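Local coordinates for ribonucleoside-diphosphate reductase (Pseudomonas aeruginosa, PDB 5IM3), which probably reduces ribonucleoside diphosphates to the deoxyribonucleotides needed for DNA synthesis, using electrons from thioredoxin, and binds the allosteric effector dATP, at residues A[847-850]-A[851-855]; A[854-857]-A[858-862]. One frame throughout, in Å; residues are numbered along the deposited sequence.

Interaction 1: residues A[847-850]-A[851-855]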
ATOM      1  N   LEU A 847       7.009  -9.773  36.922  1.00 66.32           N
ATOM      2  CA  LEU A 847       8.158  -9.132  37.553  1.00 65.75           C
ATOM      3  C   LEU A 847       9.294  -8.912  36.566  1.00 62.97           C
ATOM      4  O   LEU A 847      10.047  -7.942  36.702  1.00 63.76           O
ATOM      5  CB  LEU A 847       8.641  -9.975  38.733  1.00 66.91           C
ATOM      6  CG  LEU A 847       9.914  -9.484  39.430  1.00 65.22           C
ATOM      7  CD1 LEU A 847       9.706  -8.105  40.028  1.00 63.07           C
ATOM      8  CD2 LEU A 847      10.341 -10.482  40.495  1.00 66.97           C
ATOM      9  N   TYR A 848       9.440  -9.792  35.580  1.00 57.79           N
ATOM     10  CA  TYR A 848      10.498  -9.687  34.587  1.00 57.04           C
ATOM     11  C   TYR A 848       9.952  -9.311  33.217  1.00 56.17           C
ATOM     12  O   TYR A 848      10.533  -9.647  32.186  1.00 52.39           O
ATOM     13  CB  TYR A 848      11.308 -10.976  34.549  1.00 57.87           C
ATOM     14  CG  TYR A 848      12.125 -11.087  35.807  1.00 60.53           C
ATOM     15  CD1 TYR A 848      13.365 -10.490  35.896  1.00 58.43           C
ATOM     16  CD2 TYR A 848      11.628 -11.728  36.925  1.00 61.67           C
ATOM     17  CE1 TYR A 848      14.105 -10.559  37.049  1.00 59.34           C
ATOM     18  CE2 TYR A 848      12.360 -11.802  38.081  1.00 63.37           C
ATOM     19  CZ  TYR A 848      13.599 -11.214  38.142  1.00 61.39           C
ATOM     20  OH  TYR A 848      14.341 -11.284  39.299  1.00 61.98           O
ATOM     21  N   ALA A 849       8.845  -8.577  33.210  1.00 55.19           N
ATOM     22  CA  ALA A 849       8.397  -7.948  31.987  1.00 57.56           C
ATOM     23  C   ALA A 849       9.449  -6.949  31.530  1.00 58.89           C
ATOM     24  O   ALA A 849      10.106  -6.295  32.339  1.00 61.26           O
ATOM     25  CB  ALA A 849       7.057  -7.253  32.205  1.00 58.24           C
ATOM     26  N   THR A 850       9.626  -6.866  30.220  1.00 64.05           N
ATOM     27  CA  THR A 850      10.628  -6.015  29.605  1.00 59.40           C
ATOM     28  C   THR A 850      10.032  -4.636  29.288  1.00 57.52           C
ATOM     29  O   THR A 850       8.835  -4.397  29.455  1.00 57.82           O
ATOM     30  CB  THR A 850      11.203  -6.764  28.396  1.00 61.42           C
ATOM     31  OG1 THR A 850      12.427  -7.399  28.783  1.00 61.32           O
ATOM     32  CG2 THR A 850      11.444  -5.868  27.196  1.00 63.25           C
ATOM     33  N   ALA A 851      10.886  -3.702  28.866  1.00 48.64           N
ATOM     34  CA  ALA A 851      10.452  -2.327  28.634  1.00 48.60           C
ATOM     35  C   ALA A 851       9.283  -2.238  27.657  1.00 50.39           C
ATOM     36  O   ALA A 851       8.366  -1.435  27.849  1.00 48.13           O
ATOM     37  CB  ALA A 851      11.628  -1.499  28.126  1.00 46.94           C
ATOM     38  N   PHE A 852       9.302  -3.041  26.589  1.00 52.74           N
ATOM     39  CA  PHE A 852       8.250  -2.954  25.582  1.00 53.39           C
ATOM     40  C   PHE A 852       7.010  -3.765  25.929  1.00 55.85           C
ATOM     41  O   PHE A 852       6.019  -3.683  25.196  1.00 57.82           O
ATOM     42  CB  PHE A 852       8.779  -3.397  24.217  1.00 54.44           C
ATOM     43  CG  PHE A 852       9.375  -2.277  23.421  1.00 54.49           C
ATOM     44  CD1 PHE A 852       8.578  -1.244  22.962  1.00 54.75           C
ATOM     45  CD2 PHE A 852      10.728  -2.253  23.132  1.00 51.92           C
ATOM     46  CE1 PHE A 852       9.112  -0.208  22.235  1.00 54.33           C
ATOM     47  CE2 PHE A 852      11.272  -1.218  22.400  1.00 53.12           C
ATOM     48  CZ  PHE A 852      10.464  -0.193  21.952  1.00 53.70           C
ATOM     49  N   GLU A 853       7.030  -4.538  27.016  1.00 58.26           N
ATOM     50  CA  GLU A 853       5.839  -5.247  27.474  1.00 61.07           C
ATOM     51  C   GLU A 853       5.401  -4.765  28.853  1.00 60.41           C
ATOM     52  O   GLU A 853       4.679  -5.472  29.557  1.00 63.70           O
ATOM     53  CB  GLU A 853       6.063  -6.765  27.458  1.00 61.77           C
ATOM     54  CG  GLU A 853       7.472  -7.230  27.802  1.00 60.42           C
ATOM     55  CD  GLU A 853       7.824  -8.581  27.215  1.00 61.87           C
ATOM     56  OE1 GLU A 853       7.340  -8.903  26.108  1.00 65.94           O
ATOM     57  OE2 GLU A 853       8.605  -9.313  27.849  1.00 61.47           O
ATOM     58  N   VAL A 854       5.824  -3.565  29.246  1.00 63.26           N
ATOM     59  CA  VAL A 854       5.225  -2.824  30.350  1.00 63.11           C
ATOM     60  C   VAL A 854       4.439  -1.669  29.747  1.00 62.32           C
ATOM     61  O   VAL A 854       4.974  -0.909  28.928  1.00 61.00           O
ATOM     62  CB  VAL A 854       6.281  -2.302  31.342  1.00 61.06           C
ATOM     63  CG1 VAL A 854       5.616  -1.468  32.433  1.00 61.63           C
ATOM     64  CG2 VAL A 854       7.054  -3.455  31.964  1.00 61.13           C
ATOM     65  N   GLU A 855       3.180  -1.533  30.147  1.00 62.27           N
ATOM     66  CA  GLU A 855       2.353  -0.463  29.613  1.00 63.36           C
ATOM     67  C   GLU A 855       2.942   0.891  29.988  1.00 61.27           C
ATOM     68  O   GLU A 855       3.428   1.091  31.106  1.00 60.43           O
ATOM     69  CB  GLU A 855       0.922  -0.586  30.126  1.00 66.95           C
ATOM     70  CG  GLU A 855       0.224  -1.856  29.680  1.00 69.31           C
ATOM     71  CD  GLU A 855      -1.231  -1.880  30.078  1.00 74.45           C
ATOM     72  OE1 GLU A 855      -1.950  -0.918  29.731  1.00 77.06           O
ATOM     73  OE2 GLU A 855      -1.658  -2.848  30.744  1.00 76.10           O
TER
HETATM   74  O   HOH W   1       9.733 -10.836  29.583  1.00 53.65           O

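Interaction 2: residues A[854-857]-A[858-862]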
ATOM      1  N   VAL A 854       5.824  -3.565  29.246  1.00 63.26           N
ATOM      2  CA  VAL A 854       5.225  -2.824  30.350  1.00 63.11           C
ATOM      3  C   VAL A 854       4.439  -1.669  29.747  1.00 62.32           C
ATOM      4  O   VAL A 854       4.974  -0.909  28.928  1.00 61.00           O
ATOM      5  CB  VAL A 854       6.281  -2.302  31.342  1.00 61.06           C
ATOM      6  CG1 VAL A 854       5.616  -1.468  32.433  1.00 61.63           C
ATOM      7  CG2 VAL A 854       7.054  -3.455  31.964  1.00 61.13           C
ATOM      8  N   GLU A 855       3.180  -1.533  30.147  1.00 62.27           N
ATOM      9  CA  GLU A 855       2.353  -0.463  29.613  1.00 63.36           C
ATOM     10  C   GLU A 855       2.942   0.891  29.988  1.00 61.27           C
ATOM     11  O   GLU A 855       3.428   1.091  31.106  1.00 60.43           O
ATOM     12  CB  GLU A 855       0.922  -0.586  30.126  1.00 66.95           C
ATOM     13  CG  GLU A 855       0.224  -1.856  29.680  1.00 69.31           C
ATOM     14  CD  GLU A 855      -1.231  -1.880  30.078  1.00 74.45           C
ATOM     15  OE1 GLU A 855      -1.950  -0.918  29.731  1.00 77.06           O
ATOM     16  OE2 GLU A 855      -1.658  -2.848  30.744  1.00 76.10           O
ATOM     17  N   THR A 856       2.897   1.822  29.036  1.00 57.38           N
ATOM     18  CA  THR A 856       3.557   3.110  29.214  1.00 52.61           C
ATOM     19  C   THR A 856       2.990   3.879  30.399  1.00 52.72           C
ATOM     20  O   THR A 856       3.707   4.661  31.032  1.00 52.88           O
ATOM     21  CB  THR A 856       3.427   3.930  27.929  1.00 54.37           C
ATOM     22  OG1 THR A 856       3.833   3.128  26.813  1.00 56.21           O
ATOM     23  CG2 THR A 856       4.296   5.177  27.984  1.00 51.14           C
ATOM     24  N   ARG A 857       1.713   3.665  30.722  1.00 59.52           N
ATOM     25  CA  ARG A 857       1.086   4.411  31.809  1.00 61.67           C
ATOM     26  C   ARG A 857       1.787   4.181  33.144  1.00 63.41           C
ATOM     27  O   ARG A 857       1.802   5.077  33.995  1.00 65.19           O
ATOM     28  CB  ARG A 857      -0.395   4.040  31.914  1.00 66.46           C
ATOM     29  CG  ARG A 857      -0.676   2.547  31.979  1.00 66.04           C
ATOM     30  CD  ARG A 857      -2.172   2.290  32.065  1.00 70.89           C
ATOM     31  NE  ARG A 857      -2.510   0.880  31.877  1.00 72.55           N
ATOM     32  CZ  ARG A 857      -2.729   0.012  32.862  1.00 75.57           C
ATOM     33  NH1 ARG A 857      -2.652   0.390  34.132  1.00 77.32           N
ATOM     34  NH2 ARG A 857      -3.031  -1.247  32.576  1.00 77.84           N
ATOM     35  N   TRP A 858       2.362   2.994  33.357  1.00 61.31           N
ATOM     36  CA  TRP A 858       3.094   2.752  34.598  1.00 59.54           C
ATOM     37  C   TRP A 858       4.340   3.625  34.682  1.00 55.84           C
ATOM     38  O   TRP A 858       4.653   4.171  35.745  1.00 54.79           O
ATOM     39  CB  TRP A 858       3.472   1.276  34.713  1.00 56.92           C
ATOM     40  CG  TRP A 858       2.303   0.347  34.752  1.00 60.31           C
ATOM     41  CD1 TRP A 858       1.910  -0.512  33.770  1.00 59.00           C
ATOM     42  CD2 TRP A 858       1.375   0.172  35.833  1.00 61.43           C
ATOM     43  NE1 TRP A 858       0.794  -1.205  34.166  1.00 61.79           N
ATOM     44  CE2 TRP A 858       0.445  -0.803  35.428  1.00 62.58           C
ATOM     45  CE3 TRP A 858       1.240   0.749  37.099  1.00 62.35           C
ATOM     46  CZ2 TRP A 858      -0.606  -1.218  36.245  1.00 67.42           C
ATOM     47  CZ3 TRP A 858       0.193   0.339  37.907  1.00 65.91           C
ATOM     48  CH2 TRP A 858      -0.714  -0.638  37.478  1.00 68.16           C
ATOM     49  N   ILE A 859       5.064   3.767  33.569  1.00 58.11           N
ATOM     50  CA  ILE A 859       6.294   4.554  33.567  1.00 56.89           C
ATOM     51  C   ILE A 859       5.983   6.032  33.761  1.00 58.38           C
ATOM     52  O   ILE A 859       6.736   6.759  34.420  1.00 58.35           O
ATOM     53  CB  ILE A 859       7.077   4.307  32.262  1.00 56.21           C
ATOM     54  CG1 ILE A 859       7.259   2.807  32.011  1.00 57.68           C
ATOM     55  CG2 ILE A 859       8.434   4.996  32.307  1.00 54.65           C
ATOM     56  CD1 ILE A 859       7.966   2.074  33.124  1.00 57.00           C
ATOM     57  N   VAL A 860       4.876   6.505  33.182  1.00 55.24           N
ATOM     58  CA  VAL A 860       4.504   7.908  33.320  1.00 55.99           C
ATOM     59  C   VAL A 860       4.051   8.202  34.745  1.00 58.83           C
ATOM     60  O   VAL A 860       4.493   9.177  35.365  1.00 56.75           O
ATOM     61  CB  VAL A 860       3.413   8.270  32.296  1.00 56.32           C
ATOM     62  CG1 VAL A 860       2.875   9.674  32.552  1.00 56.25           C
ATOM     63  CG2 VAL A 860       3.961   8.156  30.882  1.00 53.90           C
ATOM     64  N   GLU A 861       3.151   7.371  35.281  1.00 63.38           N
ATOM     65  CA  GLU A 861       2.639   7.602  36.629  1.00 67.13           C
ATOM     66  C   GLU A 861       3.754   7.531  37.663  1.00 65.30           C
ATOM     67  O   GLU A 861       3.763   8.299  38.632  1.00 66.06           O
ATOM     68  CB  GLU A 861       1.544   6.590  36.959  1.00 73.34           C
ATOM     69  CG  GLU A 861       0.134   7.099  36.713  1.00 78.06           C
ATOM     70  CD  GLU A 861      -0.240   8.239  37.642  1.00 81.96           C
ATOM     71  OE1 GLU A 861       0.454   8.426  38.666  1.00 82.26           O
ATOM     72  OE2 GLU A 861      -1.222   8.950  37.345  1.00 85.35           O
ATOM     73  N   ALA A 862       4.698   6.606  37.480  1.00 57.20           N
ATOM     74  CA  ALA A 862       5.841   6.528  38.381  1.00 55.81           C
ATOM     75  C   ALA A 862       6.671   7.802  38.309  1.00 55.40           C
ATOM     76  O   ALA A 862       7.043   8.378  39.338  1.00 56.86           O
ATOM     77  CB  ALA A 862       6.696   5.311  38.035  1.00 55.01           C
TER

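Interaction 1: residues A[847-850]-A[851-855]
Ala-849 and Val-854 make the apolar part of the contact. CB of Ala-849 sits 3.8 Å from CG2 of Val-854. The same CG2 branch, on the backbone N side of Val-854, also lies against Thr-850 O.

Thr-850 comes next. The carbonyl oxygen of Thr-850 takes the N-H of Glu-853 at 3.0 Å. This bond is bent, with an N-H...O angle of 145°. The chain therefore folds back at once, through Ala-851 and Phe-852. The side chain of Glu-853 follows it back. Its CG is held between the backbone N and the carbonyl carbon, chi1 35°. This carries Glu-853 CG to 3.3 Å from Thr-850 N. The carboxylate then runs alongside Thr-850, with OE2 of Glu-853 3.7 Å from Thr-850 CB.

A water bridges from this carboxylate to the start of the loop. It lies 3.0 Å from Tyr-848 O and is also hydrogen-bonded to OE2 of Glu-853. Tyr-848 is the first residue to leave helical geometry after helix 842-847. Its carbonyl is also bonded to ND2 of Asn-791, and its ring stacks with Tyr-670. OE2 of Glu-853 has its main partner in Ser-833 OG, so the acid is fixed by more than the water.

Ala-851 and Phe-852 have the backbone angles of the two central residues of a type I turn. The arrangement is a type I beta-turn from Thr-850 to Glu-853. It lies in the loop that joins helix 842-847 to helix 856-866 within the barrel domain.

Interaction 2: residues A[854-857]-A[858-862]
Arg-857 lies alongside Trp-858 at the start of helix 856-866, on the helix's first turn, and the two side chains point the same way. NH1 of Arg-857 lies over one face of the Trp-858 indole, 3.2 Å above the plane and toward its rim. The ring atom nearest to Arg-857 NH1 is CZ2 of Trp-858, at 3.4 Å. The two planes are 42° apart, so the groups are tilted and not stacked flat. The arginine reaches the ring because CG stands between the backbone N and the carbonyl carbon, chi1 51°, and the chain then runs extended to NE.

The indole has neighbours at its pyrrole end too. CB of Glu-855 is 3.8 Å from Trp-858 CD1, and Glu-855 O lies near the ring plane at the edge. Val-854 adds its CG1 branch, which touches Trp-858 CD1 obliquely and also meets Ile-859 CD1. On another side of the helix, CG2 of Thr-856 faces CG2 of Val-860 one turn on.

Glu-855 also holds the arginine. Arg-857 NE bonds to Glu-855 OE1 at 2.9 Å, meeting that oxygen from above the carboxylate plane. Arg-857 NH2 makes a salt bridge to Glu-855 OE2 at 2.8 Å, although the hydrogen bond in it is weak. Together they restrict the guanidinium's rotation beside the indole.

Farther out, Trp-858 rests on Asp-679 and Ile-682 of helix 679-707. Thr-856 OG1 is bonded to the carbonyl of Tyr-879, and Glu-861 pairs with Arg-898. The helix backbone sets the spacing: Trp-858 N bonds to Glu-855 O, and Glu-861 N bonds to Arg-857 O at 3.0 Å with an N-H...O angle of 166°.

How the interactions relate
Interactions 1 and 2 overlap along the chain and share Val-854 and Glu-855. Their centres are about 10 Å apart. Interaction 1 is a turn in the loop before helix 856-866, and interaction 2 spans the entry into that helix and its first turns. Both are partly buried, and both lie away from the dATP sites. Interaction 2 has the more exposed residues, in its charged pair. In interaction 1 the carboxylate of Glu-853 works through a water and a serine. In interaction 2 that of Glu-855 meets Arg-857, which lies beside an indole. Val-854 joins the two, with CG2 turned to the loop and CG1 to the helix.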